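Acetyltransferase (Agrobacterium tumefaciens str. C58, PDB 2G3A) transfers an acetyl group from acetyl coenzyme A to acceptor substrates, with a preference for glucosamine 6-phosphate or dopamine. Local coordinates at residues Gln79-Pro84 with Lys95-Ala100. Numbering follows the deposited sequence.
Sequences QLLFVP and KLLAMA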
loop_
_atom_site.group_PDB
_atom_site.type_symbol
_atom_site.label_atom_id
_atom_site.label_comp_id
_atom_site.label_asym_id
_atom_site.label_seq_id
_atom_site.Cartn_x
_atom_site.Cartn_y
_atom_site.Cartn_z
ATOM N N GLN A 79 7.841 -1.953 0.933
ATOM C CA GLN A 79 6.782 -2.363 0.011
ATOM C C GLN A 79 6.993 -3.760 -0.589
ATOM O O GLN A 79 6.052 -4.571 -0.660
ATOM C CB GLN A 79 6.656 -1.341 -1.130
ATOM C CG GLN A 79 5.493 -1.609 -2.080
ATOM C CD GLN A 79 5.702 -0.971 -3.448
ATOM O OE1 GLN A 79 6.484 -0.023 -3.599
ATOM N NE2 GLN A 79 5.006 -1.491 -4.454
ATOM N N LEU A 80 8.216 -4.040 -1.037
ATOM C CA LEU A 80 8.515 -5.329 -1.645
ATOM C C LEU A 80 9.835 -5.824 -1.115
ATOM O O LEU A 80 10.747 -5.035 -0.913
ATOM C CB LEU A 80 8.630 -5.223 -3.174
ATOM C CG LEU A 80 7.547 -4.553 -4.031
ATOM C CD1 LEU A 80 8.109 -4.282 -5.422
ATOM C CD2 LEU A 80 6.305 -5.413 -4.134
ATOM N N LEU A 81 9.937 -7.137 -0.931
ATOM C CA LEU A 81 11.198 -7.773 -0.590
ATOM C C LEU A 81 11.228 -9.126 -1.239
ATOM O O LEU A 81 10.335 -9.949 -0.997
ATOM C CB LEU A 81 11.340 -7.921 0.927
ATOM C CG LEU A 81 12.722 -8.211 1.524
ATOM C CD1 LEU A 81 12.758 -7.823 2.992
ATOM C CD2 LEU A 81 13.163 -9.680 1.351
ATOM N N PHE A 82 12.249 -9.356 -2.071
ATOM C CA PHE A 82 12.427 -10.642 -2.722
ATOM C C PHE A 82 13.867 -11.147 -2.608
ATOM O O PHE A 82 14.829 -10.452 -2.960
ATOM C CB PHE A 82 11.998 -10.577 -4.199
ATOM C CG PHE A 82 12.169 -11.882 -4.934
ATOM C CD1 PHE A 82 11.198 -12.881 -4.841
ATOM C CD2 PHE A 82 13.303 -12.123 -5.703
ATOM C CE1 PHE A 82 11.351 -14.079 -5.497
ATOM C CE2 PHE A 82 13.471 -13.349 -6.374
ATOM C CZ PHE A 82 12.494 -14.320 -6.270
ATOM N N VAL A 83 14.004 -12.371 -2.120
ATOM C CA VAL A 83 15.296 -13.031 -2.064
ATOM C C VAL A 83 15.325 -14.140 -3.117
ATOM O O VAL A 83 14.436 -14.981 -3.138
ATOM C CB VAL A 83 15.580 -13.584 -0.638
ATOM C CG1 VAL A 83 16.871 -14.378 -0.615
ATOM C CG2 VAL A 83 15.641 -12.434 0.376
ATOM N N PRO A 84 16.337 -14.132 -4.013
ATOM C CA PRO A 84 16.456 -15.183 -5.034
ATOM C C PRO A 84 16.537 -16.587 -4.424
ATOM O O PRO A 84 17.104 -16.773 -3.348
ATOM C CB PRO A 84 17.766 -14.834 -5.750
ATOM C CG PRO A 84 17.990 -13.400 -5.464
ATOM C CD PRO A 84 17.428 -13.147 -4.111
ATOM N N LYS A 95 19.172 -9.119 6.197
ATOM C CA LYS A 95 20.227 -8.201 5.772
ATOM C C LYS A 95 19.636 -7.002 5.042
ATOM O O LYS A 95 20.071 -5.871 5.252
ATOM C CB LYS A 95 21.260 -8.912 4.892
ATOM C CG LYS A 95 22.356 -7.983 4.348
ATOM C CD LYS A 95 23.497 -8.772 3.729
ATOM C CE LYS A 95 24.651 -7.853 3.315
ATOM N NZ LYS A 95 25.787 -8.662 2.782
ATOM N N LEU A 96 18.672 -7.264 4.160
ATOM C CA LEU A 96 17.965 -6.204 3.447
ATOM C C LEU A 96 17.213 -5.312 4.419
ATOM O O LEU A 96 17.281 -4.093 4.308
ATOM C CB LEU A 96 16.999 -6.788 2.401
ATOM C CG LEU A 96 17.643 -7.525 1.218
ATOM C CD1 LEU A 96 16.607 -8.359 0.508
ATOM C CD2 LEU A 96 18.327 -6.563 0.246
ATOM N N LEU A 97 16.527 -5.920 5.391
ATOM C CA LEU A 97 15.827 -5.133 6.413
ATOM C C LEU A 97 16.787 -4.282 7.255
ATOM O O LEU A 97 16.477 -3.142 7.612
ATOM C CB LEU A 97 15.006 -6.043 7.318
ATOM C CG LEU A 97 13.823 -6.743 6.619
ATOM C CD1 LEU A 97 13.272 -7.818 7.547
ATOM C CD2 LEU A 97 12.732 -5.713 6.212
ATOM N N ALA A 98 17.940 -4.854 7.591
ATOM C CA ALA A 98 18.961 -4.134 8.359
ATOM C C ALA A 98 19.557 -2.962 7.573
ATOM O O ALA A 98 19.783 -1.874 8.131
ATOM C CB ALA A 98 20.058 -5.106 8.835
HETATM N N MSE A 99 19.773 -3.152 6.275
HETATM C CA MSE A 99 20.277 -2.055 5.436
HETATM C C MSE A 99 19.259 -0.923 5.294
HETATM O O MSE A 99 19.617 0.264 5.340
HETATM C CB MSE A 99 20.675 -2.567 4.061
HETATM C CG MSE A 99 21.868 -3.508 4.090
HETATM SE SE MSE A 99 22.313 -4.087 2.291
HETATM C CE MSE A 99 22.644 -2.339 1.421
ATOM N N ALA A 100 17.990 -1.294 5.131
ATOM C CA ALA A 100 16.888 -0.322 5.073
ATOM C C ALA A 100 16.730 0.428 6.398
ATOM O O ALA A 100 16.569 1.650 6.407
ATOM C CB ALA A 100 15.577 -1.027 4.687
#
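Leu81, near the end of strand 75-82, packs its forked tip against Leu96 and Leu97 of helix 92-106, a compact example of how a helix is seated on a sheet by apolar side chains. Followed outward, the Leu81 side chain leaves the strand with CB directed at the helix. With chi1 at -164°, CG stands anti to the backbone N and carries the fork toward the helix. CG of Leu81 is 4.0 Å from CD1 of Leu96. The branch CD2 of Leu81 approaches that same methyl, CD1 of Leu96, to 3.8 Å. The other branch, CD1 of Leu81, reaches the neighbouring residue, touching CD2 of Leu97 at 3.8 Å. CD1 of Leu81 also rests 3.9 Å from CG of Leu97. The Leu81 and Leu97 side chains meet at roughly a right angle, whereas Leu96 lies obliquely against Leu81. CD1 of Leu96 also receives the CG2 methyl of Val83, at a looser 4.2 Å, just past the strand end.

The N-to-C directions of strand 79-82 and helix 95-100 differ by 139°, and their axes come within 10.3 Å. They belong to the first two elements of the beta-alpha-beta unit that strand 111-116 completes. Leu96 also packs on Ile54 and Ile56 of strand 50-57, and Leu97 on Tyr125 of helix 119-128. Leu81, Phe82 and Val83 probably contribute to the coenzyme A site, as does Tyr125, which would place this packing beside the cofactor pocket of the GNAT fold. The closest contacts between the segments join apolar carbon atoms, so their attachment here rests mainly on shape and the exclusion of water rather than on directional bonds.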